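Local coordinates for halogenase (Chondromyces crocatus, PDB 3E1T), which probably uses its bound FAD to chlorinate a precursor of chondrochloren, as a variant member of the FAD-dependent halogenases, at residues A[185-189]-A[362-366]; A[196-202]-A[264-270]. All coordinates share one frame; numbering follows the deposited sequence.

Contact 1: residues A[185-189]-A[362-366]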
loop_
_atom_site.group_PDB
_atom_site.type_symbol
_atom_site.label_atom_id
_atom_site.label_comp_id
_atom_site.label_asym_id
_atom_site.label_seq_id
_atom_site.Cartn_x
_atom_site.Cartn_y
_atom_site.Cartn_z
ATOM N N ARG A 185 2.368 12.698 10.520
ATOM C CA ARG A 185 2.478 14.125 10.191
ATOM C C ARG A 185 3.410 14.402 8.992
ATOM O O ARG A 185 3.345 15.465 8.371
ATOM C CB ARG A 185 2.891 14.929 11.427
ATOM C CG ARG A 185 1.864 14.835 12.535
ATOM C CD ARG A 185 2.160 15.760 13.717
ATOM N NE ARG A 185 1.789 15.114 14.981
ATOM C CZ ARG A 185 0.547 14.980 15.450
ATOM N NH1 ARG A 185 -0.498 15.455 14.774
ATOM N NH2 ARG A 185 0.347 14.360 16.611
ATOM N N PHE A 186 4.256 13.438 8.656
ATOM C CA PHE A 186 5.171 13.581 7.524
ATOM C C PHE A 186 4.463 13.464 6.181
ATOM O O PHE A 186 4.632 14.314 5.320
ATOM C CB PHE A 186 6.306 12.558 7.597
ATOM C CG PHE A 186 7.427 12.839 6.621
ATOM C CD1 PHE A 186 8.439 13.732 6.952
ATOM C CD2 PHE A 186 7.443 12.235 5.364
ATOM C CE1 PHE A 186 9.467 14.012 6.044
ATOM C CE2 PHE A 186 8.452 12.507 4.444
ATOM C CZ PHE A 186 9.475 13.400 4.790
ATOM N N PHE A 187 3.702 12.383 5.997
ATOM C CA PHE A 187 3.020 12.117 4.739
ATOM C C PHE A 187 1.630 12.753 4.718
ATOM O O PHE A 187 0.630 12.095 4.440
ATOM C CB PHE A 187 2.958 10.602 4.480
ATOM C CG PHE A 187 4.319 9.944 4.422
ATOM C CD1 PHE A 187 5.119 10.069 3.292
ATOM C CD2 PHE A 187 4.804 9.238 5.506
ATOM C CE1 PHE A 187 6.379 9.482 3.239
ATOM C CE2 PHE A 187 6.054 8.633 5.462
ATOM C CZ PHE A 187 6.837 8.749 4.305
ATOM N N GLN A 188 1.591 14.053 4.995
ATOM C CA GLN A 188 0.350 14.816 5.050
ATOM C C GLN A 188 0.050 15.343 3.652
ATOM O O GLN A 188 0.141 16.549 3.382
ATOM C CB GLN A 188 0.505 15.960 6.052
ATOM C CG GLN A 188 -0.794 16.494 6.627
ATOM C CD GLN A 188 -0.551 17.355 7.859
ATOM O OE1 GLN A 188 -0.038 16.873 8.876
ATOM N NE2 GLN A 188 -0.892 18.639 7.765
ATOM N N ASN A 189 -0.294 14.409 2.767
ATOM C CA ASN A 189 -0.417 14.673 1.346
ATOM C C ASN A 189 -1.813 14.301 0.865
ATOM O O ASN A 189 -2.517 13.525 1.524
ATOM C CB ASN A 189 0.602 13.847 0.549
ATOM C CG ASN A 189 2.017 13.910 1.113
ATOM O OD1 ASN A 189 2.791 12.953 0.970
ATOM N ND2 ASN A 189 2.374 15.035 1.726
ATOM N N LEU A 362 11.063 5.819 2.896
ATOM C CA LEU A 362 10.330 6.856 2.170
ATOM C C LEU A 362 10.554 8.251 2.745
ATOM O O LEU A 362 10.549 9.213 1.987
ATOM C CB LEU A 362 8.834 6.554 2.069
ATOM C CG LEU A 362 8.350 5.342 1.245
ATOM C CD1 LEU A 362 6.875 5.541 0.917
ATOM C CD2 LEU A 362 9.123 5.079 -0.022
ATOM N N VAL A 363 10.691 8.361 4.073
ATOM C CA VAL A 363 11.062 9.630 4.728
ATOM C C VAL A 363 12.408 10.085 4.132
ATOM O O VAL A 363 12.520 11.212 3.644
ATOM C CB VAL A 363 11.139 9.529 6.303
ATOM C CG1 VAL A 363 11.745 10.828 6.935
ATOM C CG2 VAL A 363 9.763 9.263 6.928
ATOM N N ALA A 364 13.412 9.203 4.133
ATOM C CA ALA A 364 14.720 9.546 3.543
ATOM C C ALA A 364 14.639 9.853 2.034
ATOM O O ALA A 364 15.341 10.747 1.548
ATOM C CB ALA A 364 15.776 8.456 3.840
ATOM N N PHE A 365 13.767 9.141 1.307
ATOM C CA PHE A 365 13.586 9.369 -0.128
ATOM C C PHE A 365 12.944 10.723 -0.436
ATOM O O PHE A 365 13.381 11.423 -1.360
ATOM C CB PHE A 365 12.784 8.238 -0.788
ATOM C CG PHE A 365 12.857 8.245 -2.287
ATOM C CD1 PHE A 365 14.039 7.892 -2.944
ATOM C CD2 PHE A 365 11.764 8.615 -3.049
ATOM C CE1 PHE A 365 14.112 7.904 -4.332
ATOM C CE2 PHE A 365 11.839 8.617 -4.437
ATOM C CZ PHE A 365 13.018 8.265 -5.073
ATOM N N TYR A 366 11.899 11.080 0.312
ATOM C CA TYR A 366 11.332 12.427 0.241
ATOM C C TYR A 366 12.385 13.510 0.569
ATOM O O TYR A 366 12.456 14.533 -0.109
ATOM C CB TYR A 366 10.150 12.558 1.198
ATOM C CG TYR A 366 8.799 12.258 0.583
ATOM C CD1 TYR A 366 8.383 10.952 0.365
ATOM C CD2 TYR A 366 7.937 13.293 0.217
ATOM C CE1 TYR A 366 7.112 10.679 -0.205
ATOM C CE2 TYR A 366 6.689 13.035 -0.329
ATOM C CZ TYR A 366 6.282 11.717 -0.531
ATOM O OH TYR A 366 5.051 11.469 -1.096
#

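Contact 2: residues A[196-202]-A[264-270]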
loop_
_atom_site.group_PDB
_atom_site.type_symbol
_atom_site.label_atom_id
_atom_site.label_comp_id
_atom_site.label_asym_id
_atom_site.label_seq_id
_atom_site.Cartn_x
_atom_site.Cartn_y
_atom_site.Cartn_z
ATOM N N PHE A 196 -5.757 8.857 -18.684
ATOM C CA PHE A 196 -5.516 9.494 -19.972
ATOM C C PHE A 196 -5.342 8.432 -21.058
ATOM O O PHE A 196 -4.793 7.357 -20.810
ATOM C CB PHE A 196 -4.296 10.419 -19.876
ATOM C CG PHE A 196 -4.509 11.618 -18.978
ATOM C CD1 PHE A 196 -4.815 12.860 -19.524
ATOM C CD2 PHE A 196 -4.417 11.501 -17.584
ATOM C CE1 PHE A 196 -5.021 13.974 -18.703
ATOM C CE2 PHE A 196 -4.624 12.601 -16.755
ATOM C CZ PHE A 196 -4.927 13.842 -17.314
ATOM N N GLU A 197 -5.840 8.736 -22.253
ATOM C CA GLU A 197 -5.699 7.848 -23.405
ATOM C C GLU A 197 -4.696 8.418 -24.396
ATOM O O GLU A 197 -4.711 9.618 -24.661
ATOM C CB GLU A 197 -7.046 7.648 -24.108
ATOM C CG GLU A 197 -7.944 6.615 -23.447
ATOM C CD GLU A 197 -9.381 6.683 -23.944
ATOM O OE1 GLU A 197 -9.874 7.802 -24.214
ATOM O OE2 GLU A 197 -10.019 5.615 -24.061
ATOM N N ASN A 198 -3.831 7.545 -24.916
ATOM C CA ASN A 198 -2.901 7.851 -26.023
ATOM C C ASN A 198 -1.681 8.681 -25.627
ATOM O O ASN A 198 -1.106 9.406 -26.454
ATOM C CB ASN A 198 -3.638 8.469 -27.226
ATOM C CG ASN A 198 -4.750 7.578 -27.747
ATOM O OD1 ASN A 198 -5.898 8.017 -27.889
ATOM N ND2 ASN A 198 -4.422 6.319 -28.025
ATOM N N GLY A 199 -1.280 8.561 -24.363
ATOM C CA GLY A 199 -0.092 9.244 -23.870
ATOM C C GLY A 199 1.180 8.507 -24.229
ATOM O O GLY A 199 1.160 7.310 -24.544
ATOM N N LYS A 200 2.297 9.221 -24.155
ATOM C CA LYS A 200 3.582 8.660 -24.531
ATOM C C LYS A 200 4.065 7.640 -23.513
ATOM O O LYS A 200 3.478 7.483 -22.434
ATOM C CB LYS A 200 4.629 9.763 -24.704
ATOM C CG LYS A 200 4.227 10.859 -25.690
ATOM C CD LYS A 200 5.440 11.483 -26.357
ATOM C CE LYS A 200 6.289 12.259 -25.365
ATOM N NZ LYS A 200 7.621 12.604 -25.934
ATOM N N ARG A 201 5.145 6.955 -23.867
ATOM C CA ARG A 201 5.737 5.932 -23.024
ATOM C C ARG A 201 7.233 6.173 -22.823
ATOM O O ARG A 201 7.871 6.906 -23.591
ATOM C CB ARG A 201 5.491 4.552 -23.633
ATOM C CG ARG A 201 4.008 4.187 -23.791
ATOM C CD ARG A 201 3.536 3.412 -22.581
ATOM N NE ARG A 201 2.087 3.215 -22.518
ATOM C CZ ARG A 201 1.226 4.093 -22.008
ATOM N NH1 ARG A 201 1.650 5.257 -21.542
ATOM N NH2 ARG A 201 -0.062 3.802 -21.957
ATOM N N LEU A 202 7.781 5.560 -21.776
ATOM C CA LEU A 202 9.219 5.584 -21.522
ATOM C C LEU A 202 9.978 4.853 -22.639
ATOM O O LEU A 202 9.421 3.946 -23.275
ATOM C CB LEU A 202 9.535 4.978 -20.147
ATOM C CG LEU A 202 9.139 5.794 -18.903
ATOM C CD1 LEU A 202 9.220 4.934 -17.659
ATOM C CD2 LEU A 202 9.983 7.060 -18.723
ATOM N N GLU A 264 4.791 16.882 -21.378
ATOM C CA GLU A 264 5.137 16.324 -22.683
ATOM C C GLU A 264 4.538 14.930 -22.922
ATOM O O GLU A 264 4.018 14.653 -24.008
ATOM C CB GLU A 264 6.649 16.382 -22.951
ATOM C CG GLU A 264 7.494 15.330 -22.280
ATOM C CD GLU A 264 8.706 14.944 -23.129
ATOM O OE1 GLU A 264 9.832 15.376 -22.794
ATOM O OE2 GLU A 264 8.530 14.214 -24.132
ATOM N N TYR A 265 4.556 14.070 -21.906
ATOM C CA TYR A 265 4.004 12.730 -22.076
ATOM C C TYR A 265 2.504 12.739 -22.331
ATOM O O TYR A 265 1.980 11.802 -22.943
ATOM C CB TYR A 265 4.359 11.822 -20.894
ATOM C CG TYR A 265 5.724 11.174 -21.001
ATOM C CD1 TYR A 265 6.853 11.928 -21.316
ATOM C CD2 TYR A 265 5.889 9.812 -20.779
ATOM C CE1 TYR A 265 8.102 11.352 -21.411
ATOM C CE2 TYR A 265 7.144 9.216 -20.880
ATOM C CZ TYR A 265 8.246 10.001 -21.193
ATOM O OH TYR A 265 9.493 9.443 -21.288
ATOM N N LEU A 266 1.817 13.792 -21.886
ATOM C CA LEU A 266 0.358 13.874 -22.056
ATOM C C LEU A 266 -0.119 14.794 -23.186
ATOM O O LEU A 266 -1.320 14.840 -23.485
ATOM C CB LEU A 266 -0.344 14.235 -20.734
ATOM C CG LEU A 266 -0.278 13.194 -19.599
ATOM C CD1 LEU A 266 -0.951 13.727 -18.352
ATOM C CD2 LEU A 266 -0.882 11.833 -19.986
ATOM N N ALA A 267 0.815 15.502 -23.817
ATOM C CA ALA A 267 0.500 16.343 -24.975
ATOM C C ALA A 267 -0.308 15.612 -26.064
ATOM O O ALA A 267 -1.299 16.163 -26.551
ATOM C CB ALA A 267 1.772 16.992 -25.555
ATOM N N PRO A 268 0.092 14.377 -26.441
ATOM C CA PRO A 268 -0.711 13.635 -27.423
ATOM C C PRO A 268 -2.030 13.088 -26.878
ATOM O O PRO A 268 -2.837 12.556 -27.647
ATOM C CB PRO A 268 0.197 12.458 -27.823
ATOM C CG PRO A 268 1.524 12.751 -27.256
ATOM C CD PRO A 268 1.292 13.615 -26.060
ATOM N N ALA A 269 -2.252 13.246 -25.573
ATOM C CA ALA A 269 -3.292 12.486 -24.881
ATOM C C ALA A 269 -4.608 13.216 -24.694
ATOM O O ALA A 269 -4.665 14.448 -24.625
ATOM C CB ALA A 269 -2.769 11.955 -23.529
ATOM N N THR A 270 -5.673 12.426 -24.639
ATOM C CA THR A 270 -6.984 12.918 -24.257
ATOM C C THR A 270 -7.390 12.232 -22.957
ATOM O O THR A 270 -7.136 11.040 -22.761
ATOM C CB THR A 270 -8.047 12.688 -25.365
ATOM O OG1 THR A 270 -9.330 13.115 -24.894
ATOM C CG2 THR A 270 -8.122 11.222 -25.775
#

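Contact 1: residues A[185-189]-A[362-366]
Two consecutive phenylalanines, Phe-186 and Phe-187, both turn a ring edge toward the face of one tyrosine, Tyr-366. The Phe-187 pair is edge-to-face, with centroids 5.5 Å apart and planes at 81°. The Phe-186 pair is an offset edge-to-face one, with centroids 5.9 Å apart. The two phenylalanines also meet each other: CD2 of Phe-186 lies over the centre of the Phe-187 ring. Their first torsions differ. CG of Phe-186 is anti to its own N (chi1 -168°), while CG of Phe-187 lies beside N and anti to the carbonyl carbon.

Val-363 fits against both rings with its two methyls. Val-363 CG1 lies over one face of Phe-186, 4.2 Å from the ring centroid, in a CH-pi contact. Val-363 CG2 is 4.0 Å from CZ of Phe-187. Phe-187 CZ also reaches CB of Leu-362 at 3.7 Å. CE2 of Phe-186 touches CB of Tyr-366 at 3.7 Å, near the plane of the phenylalanine ring.

The hydroxyl of Tyr-366 is hydrogen-bonded to Asp-309 and Trp-219. Phe-187 meets a further ring edge-to-face, that of Tyr-359 on the same helix as Tyr-366. Phe-187 is also the centre of an inverse gamma turn in the loop before strand 189-197. The arrangement is a buried aromatic cluster, joining that loop to the C-terminal part of helix 340-368.

Contact 2: residues A[196-202]-A[264-270]
Leu-266 and Phe-196 form the tightly packed side of this contact. CD1 of Leu-266 stands over the centre of the Phe-196 ring, 3.9 Å from the centroid and almost on its normal. CD2 of the same leucine reaches CB of Phe-196 at 3.7 Å. Ile-256 and Val-232 also touch both side chains. CB of Ala-269 lies close to the backbone of Gly-199. The Tyr-265 ring is buried too. CB of Lys-200 sits over one of its faces, and Leu-202 CD2 touches Tyr-265 OH at 3.5 Å.

Beside these apolar groups the backbones pair. Glu-197 and Thr-270 form an antiparallel hydrogen-bonded pair. Glu-197 N gives a nearly straight bond of 2.7 Å to Thr-270 O, and Thr-270 N returns one of 3.0 Å to Glu-197 O. Further on, Lys-200 N bonds Tyr-265 O at 2.9 Å. The type I turn from Leu-266 to Ala-269 lies between these two attachments.

The other side is looser and faces solvent. The side chains of Glu-197 and Thr-270 lie side by side there, pointing the same way. Lys-200 CG meets Pro-268 CG at 3.7 Å. The lysine chain bends at chi3 (-67°), and Lys-200 NZ forms a 2.6 Å salt bridge with OE2 of Glu-264. Replacing Lys-200 by an alanine removes the chain beyond CB, which would probably leave the Glu-264 carboxylate without this ion pair and Pro-268 CG without its neighbour.

The chemistry implies division of labour: backbone bonds set the register, apolar groups fill the inner side, and one ion pair adds a charged link on the exposed side.

In the fold
Strand 189-197 connects the two contacts. Contact 1 takes in its first residue and the loop before it; contact 2 takes in its last two residues and the loop after it. Along the chain the order is 185-189, 196-202, 264-270, 362-366, so contact 2 is nested inside the loop closed by contact 1. Their centres are about 28 Å apart and their nearest atoms about 14 Å. The strand belongs to the large mixed sheet, where it also pairs with strands 229-237 and 281-284. One strand thus ties a buried end at helix 340-368, with the side chain of Asn-189 about 8 Å from the FAD, to a more outlying end at helix 260-266 and strand 270-271.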